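Local structure of quinonprotein alcohol dehydrogenase-like protein (Bacteroides thetaiotaomicron VPI-5482, 4R5O) at residues A[296-301]-A[314-319]; A[349-354]-A[362-367]; A[274-279]-A[291-296]; A[341-346]-A[375-380]. The protein is of unknown function but binds calcium and joins an immunoglobulin-like beta-sandwich domain to a seven-bladed beta-propeller. All blocks are in the same frame, centred on the assembly; numbering follows the deposited sequence. Where two conformers were deposited one is given.

Coming from the N terminus, interaction 3 is the first to close, folding the chain back from the end of strand 272-274 onto strand 288-294, which belongs to the next sheet of the propeller. Asn296 ends it and begins interaction 1, in which strand 297-303 meets the residues that follow strand 309-314. These two contacts stand in series. Interaction 4 then spans the longest loop, from strand 339-343 to strand 371-379, and interaction 2 lies within that loop, setting strand 349-353 against residues 362-367. Phe316 on Tyr350 leads from interaction 1 to the sheet of strand 339-343, and interaction 4 ties that sheet to strand 371-379, which brings four successive sheets into connection.

Interaction 1: residues A[296-301]-A[314-319]; sequences NGCNIV and ANFQPA
Cys298 turns its thiol in among Ala314, Phe316 and Pro318. The sulfur stands between the backbone N and the carbonyl carbon (chi1 66°), a rotation that carries it over the start of the 314-319 segment. There Cys298 SG lies 3.9 Å from Ala314 CB, both side chains being on the same face of the sheet. Cys298 SG also approaches the ring of Phe316 obliquely, 4.8 Å from the centroid, as a sulfur-aromatic contact. From another side the proline comes in, Pro318 CG reaching 3.6 Å from CB of Cys298. Ile300, two residues further along the strand, only brushes the same alanine methyl with CD1.

The backbones meet as an antiparallel hydrogen-bonded pair, Cys298 with Ala314, at the end of a beta-hairpin formed by strands 297-303 and 309-314, the last two strands of a four-stranded propeller sheet. Cys298 N gives a bond of 3.1 Å to Ala314 O, and Ala314 N returns one of 2.9 Å to Cys298 O. Ala314 O is gripped twice, for Phe316 N also reaches it, at 2.8 Å, across an inverse gamma turn centred on Asn315. This turn takes the chain off the strand, and the Phe316 ring, besides meeting SG, lies against the next sheet. Gly297 runs close past the turn, its CA 3.5 Å from Ala314 O, with backbone angles suited to glycine. Beyond Phe316 the chain pairs with the next sheet, Gln317 bonding to Thr345 and Ala319 to Val343 through their backbones.

Interaction 2: residues A[349-354]-A[362-367]; sequences IYKYIL and APFIAA
The ring of Tyr350 has Pro363 on one face, with CA 3.9 Å from the ring centroid in a CH-pi contact, and Phe316 stacked on the opposite face. Pro363 also runs alongside it, CG lying 3.7 Å from CZ of Tyr350. Over one face of the Phe364 ring passes CD of Lys351. These two side chains already touch where they start, Lys351 CB being 3.6 Å from Phe364 CB, and Phe364 CG, anti to the backbone N (chi1 163°), brings the ring beside the lysine. CG2 of Ile349 comes to the edge of the same ring, near its plane, and Tyr341 meets this ring from the neighbouring strand.

Phe364 and Ile365 both face Ile349, which makes a classic beta bulge at the outer edge of a propeller blade, on strand 349-353. Ile349 O takes two donors: Phe364 N at 2.7 Å in the carbonyl plane, and Ile365 N at 3.1 Å, tilted 29° from it. Ile349 N completes the bridge with a nearly straight bond of 2.8 Å to Ile365 O. The chain between the segments carries Asp356 and Asp358, which bind a calcium ion. Cutting Tyr350 back to alanine would remove the ring and is likely to open a gap between Pro363 and Phe316.

Interaction 3: residues A[274-279]-A[291-296]; sequences QKQKIN and LESADN
Gln274 and Lys275 are joined to Leu291 and Ser293 of strand 288-294 by two hydrogen bonds. With CG beside the backbone N (chi1 -65°) and the chain extended beyond it, NE2 of Gln274 reaches Leu291 O at 3.2 Å. The bond is nearly straight (167°) and the carbonyl oxygen lies in the plane of the amide, whose OE1 is held by Asn239 ND2. Next to it, Lys275 N donates to Ser293 OG over 3.1 Å at a more bent angle. With OG rotated beside its own backbone N (chi1 -63°), the serine points this oxygen at the loop.

The contact lies where two successive sheets of the beta-propeller adjoin: strand 272-274 pairs with strand 246-252 in one, while strand 288-294 is an inner strand of the other. Losing the amide, as with a leucine here in place of Gln274, would probably leave Leu291 O and Asn239 ND2 without this partner.

Apolar contact comes from Ile278, whose side chain crosses that of Leu291 at about a right angle, CG1 resting 3.8 Å from CG of the leucine. Ile278 CD1 continues onto Leu291 CD1, also 3.8 Å away. Opposite charges are near but not touching at the exposed end, where Lys275 NZ stands 5.4 Å from Asp295 OD1.

Interaction 4: residues A[341-346]-A[375-380]; sequences YLVSTD and APLQLN
Leu377 pushes its CD1 methyl into the hollow between Tyr341 and Val343, two residues that point toward it from the same strand. Leu377 CD1 sits 3.7 Å from CB of Tyr341, on one side of the hollow. On the other, CG2 of Val343 is likewise 3.7 Å away from Leu377 CD1. The floor is backbone: CD1 of the leucine lies 3.6 Å from Tyr341 O and also rests near the N of Leu342. Val343 offers this particular branch because its CG1 is anti to the backbone N (chi1 -168°), leaving CG2 turned to the leucine, and the two side chains cross at a slant.

The arrangement is sheet against sheet, as neighbouring blades of a beta-propeller pack: strand 339-343 runs through the middle of one blade, and strand 371-379 is the first of the next. The backbones stay apart, with the nearest CA atoms, those of Tyr341 and Leu377, 7.6 Å from each other, and the interval is bridged by side chains of the 375-380 segment, Leu377 reaching as far as the opposite backbone.

A second bump comes from Leu379. Leu379 CD1 meets the Tyr341 ring obliquely, 3.7 Å from CE2, and the two side chains cross at about a right angle. The tyrosine thus carries one leucine at its CB and another at its ring. Val332 packs against Tyr341, Leu377 and Leu379 alike, and Val388 and Ile349 also touch Leu377. Leu342, facing away, turns to Phe316 and Tyr350.

Interaction 1: residues A[296-301]-A[314-319]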
loop_
_atom_site.group_PDB
_atom_site.type_symbol
_atom_site.label_atom_id
_atom_site.label_comp_id
_atom_site.label_asym_id
_atom_site.label_seq_id
_atom_site.Cartn_x
_atom_site.Cartn_y
_atom_site.Cartn_z
ATOM N N ASN A 296 -24.275 -20.377 15.066
ATOM C CA ASN A 296 -23.552 -21.571 14.630
ATOM C C ASN A 296 -22.895 -21.376 13.245
ATOM O O ASN A 296 -22.779 -22.334 12.468
ATOM C CB ASN A 296 -24.518 -22.774 14.602
ATOM C CG ASN A 296 -25.877 -22.505 13.966
ATOM O OD1 ASN A 296 -26.208 -21.380 13.537
ATOM N ND2 ASN A 296 -26.724 -23.531 13.945
ATOM N N GLY A 297 -22.386 -20.172 13.003
ATOM C CA GLY A 297 -21.717 -19.830 11.759
ATOM C C GLY A 297 -21.843 -18.357 11.442
ATOM O O GLY A 297 -21.640 -17.518 12.321
ATOM N N CYS A 298 -22.109 -18.026 10.172
ATOM C CA CYS A 298 -22.279 -16.654 9.692
ATOM C C CYS A 298 -23.244 -16.668 8.528
ATOM O O CYS A 298 -23.530 -17.742 8.010
ATOM C CB CYS A 298 -20.940 -16.017 9.307
ATOM S SG CYS A 298 -20.110 -16.771 7.874
ATOM N N ASN A 299 -23.730 -15.495 8.099
ATOM C CA ASN A 299 -24.581 -15.383 6.921
ATOM C C ASN A 299 -23.932 -14.504 5.876
ATOM O O ASN A 299 -23.528 -13.384 6.197
ATOM C CB ASN A 299 -25.945 -14.822 7.279
ATOM C CG ASN A 299 -26.694 -15.587 8.325
ATOM O OD1 ASN A 299 -26.936 -16.790 8.215
ATOM N ND2 ASN A 299 -27.153 -14.873 9.326
ATOM N N ILE A 300 -23.809 -14.999 4.630
ATOM C CA ILE A 300 -23.323 -14.200 3.490
ATOM C C ILE A 300 -24.497 -13.341 3.064
ATOM O O ILE A 300 -25.528 -13.876 2.635
ATOM C CB ILE A 300 -22.742 -15.058 2.346
ATOM C CG1 ILE A 300 -21.663 -16.025 2.878
ATOM C CG2 ILE A 300 -22.233 -14.155 1.213
ATOM C CD1 ILE A 300 -21.199 -17.074 1.913
ATOM N N VAL A 301 -24.383 -12.025 3.270
ATOM C CA VAL A 301 -25.496 -11.128 2.995
ATOM C C VAL A 301 -25.279 -10.400 1.661
ATOM O O VAL A 301 -24.291 -9.724 1.479
ATOM C CB VAL A 301 -25.714 -10.117 4.150
ATOM C CG1 VAL A 301 -26.853 -9.152 3.836
ATOM C CG2 VAL A 301 -25.989 -10.844 5.462
ATOM N N ALA A 314 -23.762 -19.986 6.133
ATOM C CA ALA A 314 -22.451 -20.637 5.994
ATOM C C ALA A 314 -22.085 -21.250 7.325
ATOM O O ALA A 314 -21.835 -20.507 8.282
ATOM C CB ALA A 314 -21.419 -19.631 5.534
ATOM N N ASN A 315 -22.074 -22.610 7.392
ATOM C CA ASN A 315 -21.825 -23.397 8.598
ATOM C C ASN A 315 -20.328 -23.368 8.994
ATOM O O ASN A 315 -19.690 -24.423 9.142
ATOM C CB ASN A 315 -22.299 -24.846 8.379
ATOM C CG ASN A 315 -21.720 -25.524 7.148
ATOM O OD1 ASN A 315 -21.562 -24.910 6.071
ATOM N ND2 ASN A 315 -21.449 -26.826 7.268
ATOM N N PHE A 316 -19.770 -22.159 9.185
ATOM C CA PHE A 316 -18.381 -21.934 9.607
ATOM C C PHE A 316 -18.324 -20.540 10.170
ATOM O O PHE A 316 -19.077 -19.670 9.737
ATOM C CB PHE A 316 -17.320 -22.169 8.498
ATOM C CG PHE A 316 -17.361 -21.203 7.340
ATOM C CD1 PHE A 316 -16.733 -19.957 7.425
ATOM C CD2 PHE A 316 -17.990 -21.547 6.153
ATOM C CE1 PHE A 316 -16.759 -19.061 6.351
ATOM C CE2 PHE A 316 -18.007 -20.655 5.074
ATOM C CZ PHE A 316 -17.396 -19.417 5.182
ATOM N N GLN A 317 -17.448 -20.336 11.140
ATOM C CA GLN A 317 -17.258 -19.062 11.799
ATOM C C GLN A 317 -16.255 -18.239 10.989
ATOM O O GLN A 317 -15.250 -18.808 10.561
ATOM C CB GLN A 317 -16.782 -19.322 13.239
ATOM C CG GLN A 317 -17.154 -18.234 14.240
ATOM C CD GLN A 317 -18.631 -18.069 14.554
ATOM O OE1 GLN A 317 -19.471 -18.954 14.331
ATOM N NE2 GLN A 317 -18.969 -16.901 15.067
ATOM N N PRO A 318 -16.473 -16.925 10.739
ATOM C CA PRO A 318 -15.483 -16.163 9.955
ATOM C C PRO A 318 -14.239 -15.830 10.750
ATOM O O PRO A 318 -14.320 -15.674 11.967
ATOM C CB PRO A 318 -16.214 -14.876 9.578
ATOM C CG PRO A 318 -17.564 -14.956 10.193
ATOM C CD PRO A 318 -17.594 -16.071 11.168
ATOM N N ALA A 319 -13.084 -15.727 10.059
ATOM C CA ALA A 319 -11.805 -15.338 10.652
ATOM C C ALA A 319 -11.918 -13.943 11.229
ATOM O O ALA A 319 -12.636 -13.100 10.698
ATOM C CB ALA A 319 -10.696 -15.409 9.623
#

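Interaction 2: residues A[349-354]-A[362-367]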
loop_
_atom_site.group_PDB
_atom_site.type_symbol
_atom_site.label_atom_id
_atom_site.label_comp_id
_atom_site.label_asym_id
_atom_site.label_seq_id
_atom_site.Cartn_x
_atom_site.Cartn_y
_atom_site.Cartn_z
ATOM N N ILE A 349 -9.935 -21.429 3.425
ATOM C CA ILE A 349 -10.502 -20.499 2.470
ATOM C C ILE A 349 -11.616 -21.226 1.791
ATOM O O ILE A 349 -11.474 -22.390 1.413
ATOM C CB ILE A 349 -9.417 -19.941 1.496
ATOM C CG1 ILE A 349 -8.445 -19.032 2.291
ATOM C CG2 ILE A 349 -10.017 -19.155 0.306
ATOM C CD1 ILE A 349 -7.140 -18.931 1.734
ATOM N N TYR A 350 -12.754 -20.553 1.723
ATOM C CA TYR A 350 -13.951 -20.989 1.048
ATOM C C TYR A 350 -14.139 -20.159 -0.204
ATOM O O TYR A 350 -13.898 -18.952 -0.183
ATOM C CB TYR A 350 -15.155 -20.887 1.984
ATOM C CG TYR A 350 -15.164 -21.936 3.073
ATOM C CD1 TYR A 350 -14.435 -21.758 4.247
ATOM C CD2 TYR A 350 -15.912 -23.101 2.939
ATOM C CE1 TYR A 350 -14.424 -22.729 5.245
ATOM C CE2 TYR A 350 -15.920 -24.074 3.939
ATOM C CZ TYR A 350 -15.175 -23.882 5.092
ATOM O OH TYR A 350 -15.183 -24.819 6.104
ATOM N N LYS A 351 -14.491 -20.820 -1.309
ATOM C CA LYS A 351 -14.800 -20.177 -2.590
ATOM C C LYS A 351 -16.303 -20.213 -2.756
ATOM O O LYS A 351 -16.853 -21.259 -3.118
ATOM C CB LYS A 351 -14.061 -20.840 -3.768
ATOM C CG LYS A 351 -14.395 -20.211 -5.106
ATOM C CD LYS A 351 -13.566 -20.725 -6.282
ATOM C CE LYS A 351 -13.935 -22.077 -6.814
ATOM N NZ LYS A 351 -13.072 -22.428 -7.971
ATOM N N TYR A 352 -16.980 -19.106 -2.385
ATOM C CA TYR A 352 -18.427 -19.004 -2.489
ATOM C C TYR A 352 -18.811 -18.610 -3.889
ATOM O O TYR A 352 -18.364 -17.597 -4.409
ATOM C CB TYR A 352 -19.020 -18.015 -1.468
ATOM C CG TYR A 352 -20.515 -17.790 -1.615
ATOM C CD1 TYR A 352 -21.424 -18.838 -1.444
ATOM C CD2 TYR A 352 -21.029 -16.519 -1.858
ATOM C CE1 TYR A 352 -22.801 -18.638 -1.570
ATOM C CE2 TYR A 352 -22.406 -16.305 -1.972
ATOM C CZ TYR A 352 -23.287 -17.369 -1.824
ATOM O OH TYR A 352 -24.644 -17.181 -1.917
ATOM N N ILE A 353 -19.689 -19.408 -4.471
ATOM C CA ILE A 353 -20.223 -19.173 -5.797
ATOM C C ILE A 353 -21.611 -18.637 -5.585
ATOM O O ILE A 353 -22.491 -19.373 -5.155
ATOM C CB ILE A 353 -20.149 -20.461 -6.642
ATOM C CG1 ILE A 353 -18.655 -20.897 -6.778
ATOM C CG2 ILE A 353 -20.781 -20.207 -8.013
ATOM C CD1 ILE A 353 -18.389 -22.370 -7.135
ATOM N N LEU A 354 -21.777 -17.336 -5.818
ATOM C CA LEU A 354 -23.021 -16.587 -5.654
ATOM C C LEU A 354 -24.246 -17.439 -6.055
ATOM O O LEU A 354 -24.302 -17.945 -7.182
ATOM C CB LEU A 354 -22.996 -15.279 -6.502
ATOM C CG LEU A 354 -21.754 -14.402 -6.485
ATOM C CD1 LEU A 354 -21.865 -13.271 -7.522
ATOM C CD2 LEU A 354 -21.450 -13.878 -5.102
ATOM N N ALA A 362 -17.493 -27.342 1.712
ATOM C CA ALA A 362 -16.091 -27.702 1.967
ATOM C C ALA A 362 -15.151 -26.562 1.569
ATOM O O ALA A 362 -15.477 -25.833 0.624
ATOM C CB ALA A 362 -15.731 -28.969 1.207
ATOM N N PRO A 363 -13.972 -26.386 2.250
ATOM C CA PRO A 363 -13.047 -25.311 1.853
ATOM C C PRO A 363 -12.450 -25.530 0.483
ATOM O O PRO A 363 -12.329 -26.669 0.034
ATOM C CB PRO A 363 -11.931 -25.370 2.910
ATOM C CG PRO A 363 -12.438 -26.190 3.993
ATOM C CD PRO A 363 -13.424 -27.143 3.393
ATOM N N PHE A 364 -12.103 -24.428 -0.181
ATOM C CA PHE A 364 -11.423 -24.431 -1.466
ATOM C C PHE A 364 -9.947 -24.707 -1.208
ATOM O O PHE A 364 -9.318 -25.483 -1.938
ATOM C CB PHE A 364 -11.667 -23.098 -2.196
ATOM C CG PHE A 364 -10.723 -22.778 -3.329
ATOM C CD1 PHE A 364 -10.752 -23.514 -4.510
ATOM C CD2 PHE A 364 -9.863 -21.691 -3.247
ATOM C CE1 PHE A 364 -9.883 -23.211 -5.555
ATOM C CE2 PHE A 364 -8.994 -21.387 -4.299
ATOM C CZ PHE A 364 -9.013 -22.146 -5.444
ATOM N N ILE A 365 -9.416 -24.066 -0.139
ATOM C CA ILE A 365 -8.064 -24.226 0.378
ATOM C C ILE A 365 -8.203 -24.603 1.847
ATOM O O ILE A 365 -8.742 -23.833 2.635
ATOM C CB ILE A 365 -7.171 -22.983 0.146
ATOM C CG1 ILE A 365 -7.027 -22.707 -1.360
ATOM C CG2 ILE A 365 -5.793 -23.188 0.795
ATOM C CD1 ILE A 365 -6.515 -21.353 -1.679
ATOM N N ALA A 366 -7.755 -25.813 2.188
ATOM C CA ALA A 366 -7.797 -26.367 3.537
ATOM C C ALA A 366 -6.896 -25.591 4.501
ATOM O O ALA A 366 -5.888 -25.008 4.093
ATOM C CB ALA A 366 -7.370 -27.823 3.507
ATOM N N ALA A 367 -7.266 -25.600 5.779
ATOM C CA ALA A 367 -6.481 -24.975 6.831
ATOM C C ALA A 367 -5.257 -25.836 7.178
ATOM O O ALA A 367 -5.280 -27.051 6.964
ATOM C CB ALA A 367 -7.357 -24.773 8.062
#

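Interaction 3: residues A[274-279]-A[291-296]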
loop_
_atom_site.group_PDB
_atom_site.type_symbol
_atom_site.label_atom_id
_atom_site.label_comp_id
_atom_site.label_asym_id
_atom_site.label_seq_id
_atom_site.Cartn_x
_atom_site.Cartn_y
_atom_site.Cartn_z
ATOM N N GLN A 274 -23.448 -7.415 13.175
ATOM C CA GLN A 274 -22.017 -7.661 13.106
ATOM C C GLN A 274 -21.429 -7.583 14.513
ATOM O O GLN A 274 -21.796 -6.706 15.306
ATOM C CB GLN A 274 -21.340 -6.681 12.149
ATOM C CG GLN A 274 -21.792 -6.877 10.694
ATOM C CD GLN A 274 -21.154 -5.924 9.726
ATOM O OE1 GLN A 274 -20.829 -4.770 10.059
ATOM N NE2 GLN A 274 -21.072 -6.356 8.474
ATOM N N LYS A 275 -20.583 -8.562 14.846
ATOM C CA LYS A 275 -19.928 -8.658 16.152
ATOM C C LYS A 275 -18.409 -8.726 15.965
ATOM O O LYS A 275 -17.690 -9.150 16.868
ATOM C CB LYS A 275 -20.444 -9.882 16.933
ATOM C CG LYS A 275 -21.938 -9.872 17.247
ATOM C CD LYS A 275 -22.332 -11.100 18.047
ATOM C CE LYS A 275 -23.799 -11.107 18.394
ATOM N NZ LYS A 275 -24.169 -12.321 19.168
ATOM N N GLN A 276 -17.920 -8.305 14.783
ATOM C CA GLN A 276 -16.503 -8.311 14.405
ATOM C C GLN A 276 -16.236 -7.446 13.167
ATOM O O GLN A 276 -17.175 -7.024 12.483
ATOM C CB GLN A 276 -16.019 -9.757 14.105
ATOM C CG GLN A 276 -16.649 -10.356 12.827
ATOM C CD GLN A 276 -15.969 -11.599 12.350
ATOM O OE1 GLN A 276 -15.915 -12.616 13.052
ATOM N NE2 GLN A 276 -15.491 -11.557 11.117
ATOM N N LYS A 277 -14.948 -7.275 12.823
ATOM C CA LYS A 277 -14.546 -6.580 11.614
ATOM C C LYS A 277 -14.767 -7.450 10.427
ATOM O O LYS A 277 -14.251 -8.575 10.388
ATOM C CB LYS A 277 -13.079 -6.150 11.658
ATOM C CG LYS A 277 -12.711 -5.193 12.736
ATOM C CD LYS A 277 -11.305 -4.773 12.524
ATOM C CE LYS A 277 -10.858 -3.862 13.624
ATOM N NZ LYS A 277 -9.521 -3.295 13.333
ATOM N N ILE A 278 -15.529 -6.944 9.461
ATOM C CA ILE A 278 -15.766 -7.614 8.181
ATOM C C ILE A 278 -15.985 -6.509 7.136
ATOM O O ILE A 278 -16.545 -5.451 7.431
ATOM C CB ILE A 278 -16.899 -8.685 8.188
ATOM C CG1 ILE A 278 -16.946 -9.526 6.875
ATOM C CG2 ILE A 278 -18.227 -8.098 8.531
ATOM C CD1 ILE A 278 -15.649 -10.300 6.457
ATOM N N ASN A 279 -15.464 -6.746 5.934
ATOM C CA ASN A 279 -15.537 -5.796 4.846
ATOM C C ASN A 279 -16.783 -6.025 3.977
ATOM O O ASN A 279 -17.582 -6.916 4.232
ATOM C CB ASN A 279 -14.255 -5.897 3.991
ATOM C CG ASN A 279 -14.018 -7.198 3.303
ATOM O OD1 ASN A 279 -14.363 -8.279 3.797
ATOM N ND2 ASN A 279 -13.381 -7.114 2.147
ATOM N N LEU A 291 -20.843 -9.997 5.666
ATOM C CA LEU A 291 -21.222 -11.098 6.550
ATOM C C LEU A 291 -22.004 -10.593 7.749
ATOM O O LEU A 291 -21.816 -9.457 8.214
ATOM C CB LEU A 291 -19.994 -11.891 7.052
ATOM C CG LEU A 291 -19.057 -12.540 6.053
ATOM C CD1 LEU A 291 -17.988 -13.253 6.788
ATOM C CD2 LEU A 291 -19.767 -13.509 5.125
ATOM N N GLU A 292 -22.859 -11.463 8.257
ATOM C CA GLU A 292 -23.660 -11.241 9.447
ATOM C C GLU A 292 -23.256 -12.290 10.449
ATOM O O GLU A 292 -23.008 -13.443 10.072
ATOM C CB GLU A 292 -25.158 -11.284 9.108
ATOM C CG GLU A 292 -26.064 -11.044 10.305
ATOM C CD GLU A 292 -27.533 -11.020 9.987
ATOM O OE1 GLU A 292 -27.992 -11.914 9.244
ATOM O OE2 GLU A 292 -28.241 -10.145 10.534
ATOM N N SER A 293 -23.146 -11.896 11.711
ATOM C CA SER A 293 -22.752 -12.809 12.777
ATOM C C SER A 293 -23.964 -13.639 13.199
ATOM O O SER A 293 -25.044 -13.100 13.376
ATOM C CB SER A 293 -22.142 -12.037 13.945
ATOM O OG SER A 293 -20.953 -11.369 13.524
ATOM N N ALA A 294 -23.797 -14.973 13.209
ATOM C CA ALA A 294 -24.825 -15.961 13.577
ATOM C C ALA A 294 -24.277 -16.888 14.680
ATOM O O ALA A 294 -23.059 -16.929 14.909
ATOM C CB ALA A 294 -25.277 -16.763 12.354
ATOM N N ASP A 295 -25.183 -17.595 15.388
ATOM C CA ASP A 295 -24.840 -18.464 16.517
ATOM C C ASP A 295 -23.899 -19.608 16.108
ATOM O O ASP A 295 -22.841 -19.768 16.731
ATOM C CB ASP A 295 -26.115 -19.067 17.159
ATOM C CG ASP A 295 -27.075 -18.091 17.825
ATOM O OD1 ASP A 295 -26.611 -17.031 18.307
ATOM O OD2 ASP A 295 -28.269 -18.445 17.979
ATOM N N ASN A 296 -24.275 -20.377 15.066
ATOM C CA ASN A 296 -23.552 -21.571 14.630
ATOM C C ASN A 296 -22.895 -21.376 13.245
ATOM O O ASN A 296 -22.779 -22.334 12.468
ATOM C CB ASN A 296 -24.518 -22.774 14.602
ATOM C CG ASN A 296 -25.877 -22.505 13.966
ATOM O OD1 ASN A 296 -26.208 -21.380 13.537
ATOM N ND2 ASN A 296 -26.724 -23.531 13.945
#

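Interaction 4: residues A[341-346]-A[375-380]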
loop_
_atom_site.group_PDB
_atom_site.type_symbol
_atom_site.label_atom_id
_atom_site.label_comp_id
_atom_site.label_asym_id
_atom_site.label_seq_id
_atom_site.Cartn_x
_atom_site.Cartn_y
_atom_site.Cartn_z
ATOM N N TYR A 341 -14.162 -15.204 -2.258
ATOM C CA TYR A 341 -13.279 -15.959 -1.389
ATOM C C TYR A 341 -13.430 -15.418 0.035
ATOM O O TYR A 341 -13.437 -14.199 0.211
ATOM C CB TYR A 341 -11.826 -15.898 -1.869
ATOM C CG TYR A 341 -11.585 -16.546 -3.207
ATOM C CD1 TYR A 341 -11.340 -17.913 -3.309
ATOM C CD2 TYR A 341 -11.536 -15.787 -4.370
ATOM C CE1 TYR A 341 -11.107 -18.516 -4.546
ATOM C CE2 TYR A 341 -11.284 -16.379 -5.609
ATOM C CZ TYR A 341 -11.082 -17.746 -5.691
ATOM O OH TYR A 341 -10.805 -18.338 -6.894
ATOM N N LEU A 342 -13.587 -16.294 1.036
ATOM C CA LEU A 342 -13.710 -15.865 2.429
ATOM C C LEU A 342 -12.974 -16.872 3.320
ATOM O O LEU A 342 -12.784 -18.018 2.921
ATOM C CB LEU A 342 -15.178 -15.648 2.890
ATOM C CG LEU A 342 -16.228 -16.772 2.907
ATOM C CD1 LEU A 342 -17.485 -16.277 3.563
ATOM C CD2 LEU A 342 -16.605 -17.258 1.513
ATOM N N VAL A 343 -12.473 -16.397 4.482
ATOM C CA VAL A 343 -11.638 -17.147 5.433
ATOM C C VAL A 343 -12.411 -17.556 6.681
ATOM O O VAL A 343 -13.022 -16.714 7.335
ATOM C CB VAL A 343 -10.411 -16.315 5.869
ATOM C CG1 VAL A 343 -9.404 -17.185 6.624
ATOM C CG2 VAL A 343 -9.740 -15.641 4.684
ATOM N N SER A 344 -12.320 -18.836 7.040
ATOM C CA SER A 344 -12.914 -19.361 8.255
ATOM C C SER A 344 -11.953 -19.115 9.410
ATOM O O SER A 344 -10.753 -18.878 9.194
ATOM C CB SER A 344 -13.277 -20.834 8.115
ATOM O OG SER A 344 -12.128 -21.631 7.887
ATOM N N THR A 345 -12.486 -19.182 10.643
ATOM C CA THR A 345 -11.751 -18.931 11.887
ATOM C C THR A 345 -10.546 -19.939 12.087
ATOM O O THR A 345 -9.660 -19.621 12.886
ATOM C CB THR A 345 -12.720 -18.985 13.087
ATOM O OG1 THR A 345 -12.145 -18.307 14.199
ATOM C CG2 THR A 345 -13.197 -20.396 13.444
ATOM N N ASP A 346 -10.498 -21.096 11.347
ATOM C CA ASP A 346 -9.434 -22.119 11.402
ATOM C C ASP A 346 -8.290 -21.836 10.381
ATOM O O ASP A 346 -7.220 -22.453 10.460
ATOM C CB ASP A 346 -9.988 -23.546 11.169
ATOM C CG ASP A 346 -11.178 -23.720 10.225
ATOM O OD1 ASP A 346 -12.229 -23.044 10.447
ATOM O OD2 ASP A 346 -11.147 -24.668 9.398
ATOM N N ALA A 375 -4.310 -11.394 7.412
ATOM C CA ALA A 375 -4.506 -10.184 6.620
ATOM C C ALA A 375 -5.644 -10.385 5.663
ATOM O O ALA A 375 -5.985 -11.548 5.414
ATOM C CB ALA A 375 -3.244 -9.819 5.869
ATOM N N PRO A 376 -6.276 -9.307 5.106
ATOM C CA PRO A 376 -7.361 -9.533 4.136
ATOM C C PRO A 376 -6.881 -10.258 2.883
ATOM O O PRO A 376 -5.722 -10.111 2.493
ATOM C CB PRO A 376 -7.825 -8.119 3.790
ATOM C CG PRO A 376 -6.732 -7.259 4.123
ATOM C CD PRO A 376 -6.036 -7.864 5.293
ATOM N N LEU A 377 -7.765 -11.057 2.267
ATOM C CA LEU A 377 -7.450 -11.724 1.006
ATOM C C LEU A 377 -7.331 -10.719 -0.114
ATOM O O LEU A 377 -8.020 -9.691 -0.095
ATOM C CB LEU A 377 -8.528 -12.754 0.645
ATOM C CG LEU A 377 -8.766 -13.953 1.566
ATOM C CD1 LEU A 377 -10.017 -14.707 1.143
ATOM C CD2 LEU A 377 -7.546 -14.875 1.604
ATOM N N GLN A 378 -6.487 -11.009 -1.095
ATOM C CA GLN A 378 -6.358 -10.178 -2.298
ATOM C C GLN A 378 -6.429 -11.095 -3.517
ATOM O O GLN A 378 -6.059 -12.268 -3.465
ATOM C CB GLN A 378 -5.086 -9.311 -2.295
ATOM C CG GLN A 378 -4.914 -8.363 -3.482
ATOM C CD GLN A 378 -5.993 -7.317 -3.595
ATOM O OE1 GLN A 378 -7.121 -7.614 -3.953
ATOM N NE2 GLN A 378 -5.625 -6.047 -3.478
ATOM N N LEU A 379 -6.965 -10.562 -4.596
ATOM C CA LEU A 379 -7.083 -11.304 -5.829
ATOM C C LEU A 379 -6.557 -10.493 -6.959
ATOM O O LEU A 379 -6.803 -9.284 -7.031
ATOM C CB LEU A 379 -8.543 -11.701 -6.095
ATOM C CG LEU A 379 -8.794 -12.768 -7.170
ATOM C CD1 LEU A 379 -8.484 -14.153 -6.637
ATOM C CD2 LEU A 379 -10.249 -12.776 -7.566
ATOM N N ASN A 380 -5.823 -11.166 -7.845
ATOM C CA ASN A 380 -5.354 -10.611 -9.096
ATOM C C ASN A 380 -6.479 -10.807 -10.109
ATOM O O ASN A 380 -6.770 -11.951 -10.456
ATOM C CB ASN A 380 -4.046 -11.258 -9.505
ATOM C CG ASN A 380 -3.436 -10.663 -10.738
ATOM O OD1 ASN A 380 -4.099 -10.397 -11.735
ATOM N ND2 ASN A 380 -2.133 -10.497 -10.718
#